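PDB 6JKV: PppA from Pseudomonas aeruginosa, which probably acts as a manganese-dependent serine/threonine protein phosphatase of the PP2C family and regulates the bacterium's type VI secretion system. Local coordinates for residues D70-L75 and E105-E110; D78-I83 and T98-V103. All coordinates share one frame; numbering follows the deposited sequence.

Interaction 1 (D70-L75 and E105-E110)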
ATOM      1  N   ASP A  70      -0.337 -10.623   9.929  1.00 24.26           N
ATOM      2  CA  ASP A  70       1.090 -10.512   9.532  1.00 23.91           C
ATOM      3  C   ASP A  70       1.451 -11.688   8.620  1.00 24.37           C
ATOM      4  O   ASP A  70       2.244 -11.486   7.678  1.00 23.92           O
ATOM      5  CB  ASP A  70       2.015 -10.406  10.744  1.00 24.81           C
ATOM      6  CG  ASP A  70       1.781 -11.445  11.828  1.00 26.72           C
ATOM      7  OD1 ASP A  70       0.830 -12.251  11.701  1.00 27.47           O
ATOM      8  OD2 ASP A  70       2.551 -11.419  12.810  1.00 28.22           O
ATOM      9  N   PHE A  71       0.886 -12.866   8.881  1.00 24.57           N
ATOM     10  CA  PHE A  71       1.011 -14.046   7.991  1.00 25.08           C
ATOM     11  C   PHE A  71       0.618 -13.659   6.560  1.00 23.77           C
ATOM     12  O   PHE A  71       1.392 -13.926   5.618  1.00 24.09           O
ATOM     13  CB  PHE A  71       0.155 -15.200   8.509  1.00 26.70           C
ATOM     14  CG  PHE A  71      -0.176 -16.251   7.480  1.00 27.51           C
ATOM     15  CD1 PHE A  71       0.809 -17.083   6.979  1.00 28.59           C
ATOM     16  CD2 PHE A  71      -1.472 -16.405   7.013  1.00 27.49           C
ATOM     17  CE1 PHE A  71       0.502 -18.050   6.033  1.00 29.81           C
ATOM     18  CE2 PHE A  71      -1.775 -17.365   6.062  1.00 28.33           C
ATOM     19  CZ  PHE A  71      -0.789 -18.192   5.577  1.00 29.64           C
ATOM     20  N   VAL A  72      -0.546 -13.034   6.386  1.00 22.95           N
ATOM     21  CA  VAL A  72      -1.076 -12.703   5.032  1.00 22.60           C
ATOM     22  C   VAL A  72      -0.229 -11.582   4.417  1.00 21.46           C
ATOM     23  O   VAL A  72       0.119 -11.681   3.233  1.00 20.90           O
ATOM     24  CB  VAL A  72      -2.566 -12.328   5.081  1.00 22.13           C
ATOM     25  CG1 VAL A  72      -3.083 -11.984   3.699  1.00 21.99           C
ATOM     26  CG2 VAL A  72      -3.412 -13.438   5.685  1.00 23.19           C
ATOM     27  N   SER A  73       0.097 -10.545   5.185  1.00 21.28           N
ATOM     28  CA  SER A  73       0.826  -9.364   4.651  1.00 20.21           C
ATOM     29  C   SER A  73       2.238  -9.783   4.229  1.00 20.21           C
ATOM     30  O   SER A  73       2.685  -9.333   3.165  1.00 18.70           O
ATOM     31  CB  SER A  73       0.828  -8.196   5.624  1.00 19.87           C
ATOM     32  OG  SER A  73       1.549  -8.476   6.817  1.00 19.76           O
ATOM     33  N   SER A  74       2.894 -10.649   5.009  1.00 21.64           N
ATOM     34  CA  SER A  74       4.259 -11.137   4.703  1.00 21.50           C
ATOM     35  C   SER A  74       4.200 -12.068   3.492  1.00 21.26           C
ATOM     36  O   SER A  74       5.101 -11.963   2.638  1.00 20.91           O
ATOM     37  CB  SER A  74       4.916 -11.780   5.894  1.00 23.49           C
ATOM     38  OG  SER A  74       4.048 -12.714   6.490  1.00 26.33           O
ATOM     39  N   LEU A  75       3.178 -12.929   3.409  1.00 22.17           N
ATOM     40  CA  LEU A  75       2.979 -13.835   2.244  1.00 22.42           C
ATOM     41  C   LEU A  75       2.810 -12.989   0.975  1.00 21.12           C
ATOM     42  O   LEU A  75       3.337 -13.373  -0.086  1.00 22.39           O
ATOM     43  CB  LEU A  75       1.763 -14.743   2.462  1.00 22.80           C
ATOM     44  CG  LEU A  75       1.444 -15.672   1.286  1.00 23.44           C
ATOM     45  CD1 LEU A  75       2.628 -16.568   0.960  1.00 24.45           C
ATOM     46  CD2 LEU A  75       0.201 -16.511   1.556  1.00 24.29           C
ATOM     47  N   GLU A 105      -6.113 -17.274  -2.740  1.00 23.89           N
ATOM     48  CA  GLU A 105      -6.615 -18.669  -2.658  1.00 26.69           C
ATOM     49  C   GLU A 105      -5.948 -19.418  -1.493  1.00 26.77           C
ATOM     50  O   GLU A 105      -6.660 -20.136  -0.749  1.00 27.22           O
ATOM     51  CB  GLU A 105      -6.379 -19.388  -3.981  1.00 28.54           C
ATOM     52  CG  GLU A 105      -7.044 -20.749  -4.033  1.00 31.11           C
ATOM     53  CD  GLU A 105      -6.303 -21.699  -4.947  1.00 33.69           C
ATOM     54  OE1 GLU A 105      -5.190 -22.104  -4.570  1.00 37.03           O
ATOM     55  OE2 GLU A 105      -6.814 -21.992  -6.049  1.00 36.60           O
ATOM     56  N   ARG A 106      -4.628 -19.275  -1.343  1.00 25.69           N
ATOM     57  CA  ARG A 106      -3.865 -19.923  -0.246  1.00 26.44           C
ATOM     58  C   ARG A 106      -4.405 -19.443   1.111  1.00 26.13           C
ATOM     59  O   ARG A 106      -4.586 -20.284   2.020  1.00 25.15           O
ATOM     60  CB  ARG A 106      -2.373 -19.631  -0.387  1.00 26.49           C
ATOM     61  CG  ARG A 106      -1.560 -19.859   0.880  1.00 27.22           C
ATOM     62  CD  ARG A 106      -1.051 -21.279   0.987  1.00 28.70           C
ATOM     63  NE  ARG A 106      -0.279 -21.461   2.206  1.00 29.67           N
ATOM     64  CZ  ARG A 106      -0.737 -21.998   3.335  1.00 31.49           C
ATOM     65  NH1 ARG A 106      -1.980 -22.440   3.429  1.00 33.03           N
ATOM     66  NH2 ARG A 106       0.067 -22.111   4.376  1.00 33.62           N
ATOM     67  N   VAL A 107      -4.637 -18.135   1.249  1.00 25.81           N
ATOM     68  CA  VAL A 107      -5.103 -17.529   2.526  1.00 25.36           C
ATOM     69  C   VAL A 107      -6.513 -18.048   2.815  1.00 25.65           C
ATOM     70  O   VAL A 107      -6.794 -18.404   3.979  1.00 25.98           O
ATOM     71  CB  VAL A 107      -5.026 -15.991   2.492  1.00 24.52           C
ATOM     72  CG1 VAL A 107      -5.840 -15.359   3.611  1.00 24.77           C
ATOM     73  CG2 VAL A 107      -3.582 -15.531   2.564  1.00 24.02           C
ATOM     74  N   ARG A 108      -7.366 -18.108   1.792  1.00 24.98           N
ATOM     75  CA  ARG A 108      -8.742 -18.643   1.945  1.00 27.59           C
ATOM     76  C   ARG A 108      -8.691 -20.077   2.477  1.00 28.60           C
ATOM     77  O   ARG A 108      -9.394 -20.370   3.453  1.00 29.15           O
ATOM     78  CB  ARG A 108      -9.489 -18.606   0.613  1.00 28.54           C
ATOM     79  CG  ARG A 108      -9.869 -17.203   0.168  1.00 27.64           C
ATOM     80  CD  ARG A 108     -10.922 -16.563   1.043  1.00 28.43           C
ATOM     81  NE  ARG A 108     -12.253 -17.071   0.740  1.00 30.48           N
ATOM     82  CZ  ARG A 108     -13.377 -16.605   1.268  1.00 30.65           C
ATOM     83  NH1 ARG A 108     -13.340 -15.610   2.139  1.00 30.03           N
ATOM     84  NH2 ARG A 108     -14.540 -17.135   0.926  1.00 32.91           N
ATOM     85  N   GLN A 109      -7.875 -20.923   1.850  1.00 29.01           N
ATOM     86  CA  GLN A 109      -7.674 -22.339   2.252  1.00 30.67           C
ATOM     87  C   GLN A 109      -7.238 -22.397   3.724  1.00 30.59           C
ATOM     88  O   GLN A 109      -7.857 -23.160   4.498  1.00 30.81           O
ATOM     89  CB  GLN A 109      -6.657 -23.006   1.324  1.00 31.07           C
ATOM     90  CG  GLN A 109      -6.112 -24.334   1.840  1.00 34.37           C
ATOM     91  CD  GLN A 109      -4.707 -24.600   1.355  1.00 34.95           C
ATOM     92  OE1 GLN A 109      -3.804 -23.803   1.585  1.00 36.15           O
ATOM     93  NE2 GLN A 109      -4.508 -25.731   0.691  1.00 37.88           N
ATOM     94  N   GLU A 110      -6.218 -21.613   4.102  1.00 29.31           N
ATOM     95  CA  GLU A 110      -5.623 -21.663   5.463  1.00 29.41           C
ATOM     96  C   GLU A 110      -6.652 -21.193   6.498  1.00 29.11           C
ATOM     97  O   GLU A 110      -6.773 -21.841   7.556  1.00 28.76           O
ATOM     98  CB  GLU A 110      -4.340 -20.829   5.530  1.00 28.26           C
ATOM     99  CG  GLU A 110      -3.650 -20.887   6.883  1.00 29.12           C
ATOM    100  CD  GLU A 110      -3.033 -22.233   7.220  1.00 31.05           C
ATOM    101  OE1 GLU A 110      -2.772 -23.012   6.293  1.00 31.33           O
ATOM    102  OE2 GLU A 110      -2.835 -22.506   8.422  1.00 33.08           O
TER
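The antiparallel pair of helices that lies over one sheet of the PP2C beta-sandwich is joined here, where Phe-71, Val-72 and Leu-75 of helix 69-82 meet Arg-106, Val-107 and Glu-110 of helix 89-114. The segment axes come within 11.0 Å, and side chains of quite different length fill the interval. Val-107 is central: its CG1 lies 3.7 Å from CG2 of Val-72, a compact, buried valine set against Met-119, Val-188 and Ser-121, its side chain about 10 Å from a bound manganese ion. Leu-75 reaches across with CG anti to its backbone N (chi1 178°), bringing CD2 against the aliphatic CG of Arg-106 at 3.8 Å. The partly exposed Phe-71 ring lies against Met-119 and, through CE2, 4.1 Å from Glu-110 CG. Its CZ is 4.2 Å above one face of the Arg-106 guanidinium, toward the rim; with 72° between the planes this is no parallel stack. Arg-114 adds a cation-pi contact to the ring and a salt bridge to Glu-110 OE2. Glu-110 OE1 forms a salt bridge with Arg-106 NH1 at 3.0 Å, on its anti side and near the guanidinium plane, while Gln-109 OE1 takes a more bent bond from that nitrogen, tilted out of this plane, at 2.9 Å.

Interaction 2 (D78-I83 and T98-V103)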
ATOM      1  N   ASP A  78       6.364 -11.434   0.089  1.00 21.84           N
ATOM      2  CA  ASP A  78       7.299 -12.502  -0.352  1.00 22.83           C
ATOM      3  C   ASP A  78       6.898 -13.055  -1.721  1.00 23.02           C
ATOM      4  O   ASP A  78       7.812 -13.326  -2.526  1.00 24.60           O
ATOM      5  CB  ASP A  78       7.373 -13.655   0.647  1.00 24.79           C
ATOM      6  CG  ASP A  78       7.959 -13.266   1.993  1.00 26.11           C
ATOM      7  OD1 ASP A  78       8.587 -12.181   2.079  1.00 26.72           O
ATOM      8  OD2 ASP A  78       7.765 -14.040   2.956  1.00 27.83           O
ATOM      9  N   THR A  79       5.603 -13.279  -1.957  1.00 22.32           N
ATOM     10  CA  THR A  79       5.103 -13.792  -3.257  1.00 22.41           C
ATOM     11  C   THR A  79       5.387 -12.757  -4.352  1.00 21.36           C
ATOM     12  O   THR A  79       5.824 -13.147  -5.456  1.00 20.57           O
ATOM     13  CB  THR A  79       3.611 -14.154  -3.193  1.00 21.86           C
ATOM     14  OG1 THR A  79       3.409 -15.127  -2.162  1.00 21.42           O
ATOM     15  CG2 THR A  79       3.101 -14.685  -4.519  1.00 22.22           C
ATOM     16  N   LEU A  80       5.161 -11.474  -4.060  1.00 21.26           N
ATOM     17  CA  LEU A  80       5.347 -10.408  -5.076  1.00 20.23           C
ATOM     18  C   LEU A  80       6.842 -10.207  -5.328  1.00 19.66           C
ATOM     19  O   LEU A  80       7.220  -9.981  -6.491  1.00 20.05           O
ATOM     20  CB  LEU A  80       4.656  -9.124  -4.617  1.00 19.02           C
ATOM     21  CG  LEU A  80       3.127  -9.186  -4.625  1.00 18.89           C
ATOM     22  CD1 LEU A  80       2.548  -7.792  -4.460  1.00 18.30           C
ATOM     23  CD2 LEU A  80       2.588  -9.849  -5.894  1.00 19.67           C
ATOM     24  N   ARG A  81       7.672 -10.348  -4.294  1.00 19.45           N
ATOM     25  CA  ARG A  81       9.132 -10.158  -4.437  1.00 21.17           C
ATOM     26  C   ARG A  81       9.692 -11.207  -5.406  1.00 21.43           C
ATOM     27  O   ARG A  81      10.572 -10.858  -6.215  1.00 21.17           O
ATOM     28  CB  ARG A  81       9.834 -10.224  -3.075  1.00 23.06           C
ATOM     29  CG  ARG A  81      11.283  -9.755  -3.118  1.00 24.21           C
ATOM     30  CD  ARG A  81      12.096 -10.240  -1.933  1.00 25.12           C
ATOM     31  NE  ARG A  81      11.858  -9.460  -0.723  1.00 25.63           N
ATOM     32  CZ  ARG A  81      11.083  -9.843   0.297  1.00 26.84           C
ATOM     33  NH1 ARG A  81      10.455 -11.015   0.281  1.00 27.46           N
ATOM     34  NH2 ARG A  81      10.957  -9.057   1.354  1.00 26.43           N
ATOM     35  N   ARG A  82       9.187 -12.441  -5.359  1.00 21.49           N
ATOM     36  CA  ARG A  82       9.796 -13.555  -6.123  1.00 23.62           C
ATOM     37  C   ARG A  82       9.408 -13.465  -7.603  1.00 23.91           C
ATOM     38  O   ARG A  82      10.033 -14.168  -8.417  1.00 25.98           O
ATOM     39  CB  ARG A  82       9.429 -14.908  -5.511  1.00 25.51           C
ATOM     40  CG  ARG A  82       8.255 -15.629  -6.154  1.00 26.00           C
ATOM     41  CD  ARG A  82       8.301 -17.104  -5.783  1.00 28.01           C
ATOM     42  NE  ARG A  82       8.767 -17.272  -4.411  1.00 28.85           N
ATOM     43  CZ  ARG A  82       8.018 -17.082  -3.324  1.00 27.99           C
ATOM     44  NH1 ARG A  82       6.741 -16.749  -3.439  1.00 28.00           N
ATOM     45  NH2 ARG A  82       8.541 -17.241  -2.120  1.00 29.05           N
ATOM     46  N   ILE A  83       8.413 -12.658  -7.961  1.00 22.71           N
ATOM     47  CA  ILE A  83       7.963 -12.553  -9.377  1.00 22.62           C
ATOM     48  C   ILE A  83       9.078 -11.930 -10.215  1.00 22.30           C
ATOM     49  O   ILE A  83       9.582 -10.863  -9.886  1.00 21.81           O
ATOM     50  CB  ILE A  83       6.656 -11.760  -9.491  1.00 21.69           C
ATOM     51  CG1 ILE A  83       5.496 -12.552  -8.882  1.00 22.16           C
ATOM     52  CG2 ILE A  83       6.397 -11.365 -10.943  1.00 21.81           C
ATOM     53  CD1 ILE A  83       4.216 -11.772  -8.797  1.00 21.61           C
ATOM     54  N   THR A  98      -1.807 -12.245 -11.031  1.00 22.04           N
ATOM     55  CA  THR A  98      -1.870 -13.720 -10.900  1.00 23.35           C
ATOM     56  C   THR A  98      -1.294 -14.123  -9.545  1.00 23.48           C
ATOM     57  O   THR A  98      -1.898 -14.993  -8.875  1.00 26.70           O
ATOM     58  CB  THR A  98      -1.140 -14.438 -12.040  1.00 23.87           C
ATOM     59  OG1 THR A  98      -1.801 -14.125 -13.265  1.00 22.77           O
ATOM     60  CG2 THR A  98      -1.129 -15.938 -11.851  1.00 24.82           C
ATOM     61  N   GLY A  99      -0.162 -13.522  -9.166  1.00 22.08           N
ATOM     62  CA  GLY A  99       0.473 -13.769  -7.862  1.00 22.28           C
ATOM     63  C   GLY A  99      -0.478 -13.457  -6.724  1.00 21.56           C
ATOM     64  O   GLY A  99      -0.524 -14.233  -5.758  1.00 21.47           O
ATOM     65  N   LEU A 100      -1.218 -12.356  -6.837  1.00 20.35           N
ATOM     66  CA  LEU A 100      -2.175 -11.931  -5.790  1.00 20.13           C
ATOM     67  C   LEU A 100      -3.364 -12.900  -5.744  1.00 21.11           C
ATOM     68  O   LEU A 100      -3.813 -13.235  -4.619  1.00 22.33           O
ATOM     69  CB  LEU A 100      -2.602 -10.486  -6.052  1.00 19.76           C
ATOM     70  CG  LEU A 100      -1.508  -9.453  -5.764  1.00 18.76           C
ATOM     71  CD1 LEU A 100      -1.987  -8.052  -6.090  1.00 17.84           C
ATOM     72  CD2 LEU A 100      -1.063  -9.541  -4.313  1.00 18.46           C
ATOM     73  N   ALA A 101      -3.836 -13.372  -6.901  1.00 21.43           N
ATOM     74  CA  ALA A 101      -4.916 -14.386  -6.954  1.00 22.75           C
ATOM     75  C   ALA A 101      -4.475 -15.646  -6.196  1.00 23.92           C
ATOM     76  O   ALA A 101      -5.274 -16.168  -5.383  1.00 22.78           O
ATOM     77  CB  ALA A 101      -5.292 -14.694  -8.380  1.00 23.77           C
ATOM     78  N   GLN A 102      -3.238 -16.098  -6.430  1.00 24.05           N
ATOM     79  CA  GLN A 102      -2.684 -17.312  -5.777  1.00 24.66           C
ATOM     80  C   GLN A 102      -2.583 -17.087  -4.265  1.00 23.47           C
ATOM     81  O   GLN A 102      -2.917 -18.020  -3.505  1.00 24.26           O
ATOM     82  CB  GLN A 102      -1.305 -17.672  -6.329  1.00 25.56           C
ATOM     83  CG  GLN A 102      -1.284 -17.993  -7.816  1.00 27.12           C
ATOM     84  CD  GLN A 102       0.115 -17.961  -8.392  1.00 28.06           C
ATOM     85  OE1 GLN A 102       1.070 -17.492  -7.764  1.00 27.53           O
ATOM     86  NE2 GLN A 102       0.247 -18.448  -9.619  1.00 29.59           N
ATOM     87  N   VAL A 103      -2.138 -15.899  -3.847  1.00 22.29           N
ATOM     88  CA  VAL A 103      -2.051 -15.546  -2.403  1.00 21.89           C
ATOM     89  C   VAL A 103      -3.457 -15.597  -1.802  1.00 21.87           C
ATOM     90  O   VAL A 103      -3.624 -16.171  -0.700  1.00 21.76           O
ATOM     91  CB  VAL A 103      -1.394 -14.173  -2.187  1.00 20.75           C
ATOM     92  CG1 VAL A 103      -1.588 -13.698  -0.760  1.00 20.17           C
ATOM     93  CG2 VAL A 103       0.084 -14.203  -2.537  1.00 21.42           C
TER
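Thr-79 and Gly-99 bring the backbones together, their CA atoms 6.5 Å apart, where helical residues 78-82 and 98-103 run antiparallel at 150° with their axes 9.6 Å from each other. Glycine fits this near point: with no side chain, Gly-99 lets CD1 of Ile-83, the residue that follows the first helix, come to 4.3 Å from its CA. Thr-79 turns CG2 to Gly-99 O at 3.9 Å. Thr-79 and Val-103 lie side by side, pointing opposite ways. A single methyl, Val-103 CG2, touches CB, OG1 and CG2 of the threonine, with OG1 nearest at 3.5 Å. Threonine can face a valine in this way because its hydroxyl is hydrogen-bonded back to Leu-75 O, one turn earlier; OG1 stands beside its own backbone N (chi1 -58°), while CG2 supplies an apolar surface. On the sheet side Leu-80 and Leu-100 meet nearly perpendicular to each other. Although neither CB points straight across, the branched ends converge, and Leu-100 CD2 rests 4.0 Å from both CD1 and CD2 of Leu-80. Both leucines also press on Leu-123 and Leu-125 of strand 120-129, so the helix pair is seated on that sheet. Leu-96 of helix 89-114 adjoins Leu-80, Tyr-92 and Ala-95 flank Ile-83, and Val-103 packs back on Leu-75 and Ile-76 of helix 69-82.

In the fold
Interactions 1 and 2 join the same two helices, 69-82 and 89-114, at successive levels, their centres about 11 Å apart. They meet where Leu-75 CD2 of the first lies 4.1 Å from Val-103 CG1 of the second. Interaction 2, nearer the connection between the helices, is the more buried: the axes are closer, a glycine admits the approach, and leucines, valine and threonine supply the surfaces. With its segments farther apart, interaction 1 keeps a buried valine pair and adds Phe-71 and the stems of Arg-106 and Glu-110 where it is partly exposed. Both rest on strand 120-129, interaction 1 at Ser-121 and interaction 2 at Leu-123 and Leu-125; interaction 1 is closer to the manganese site.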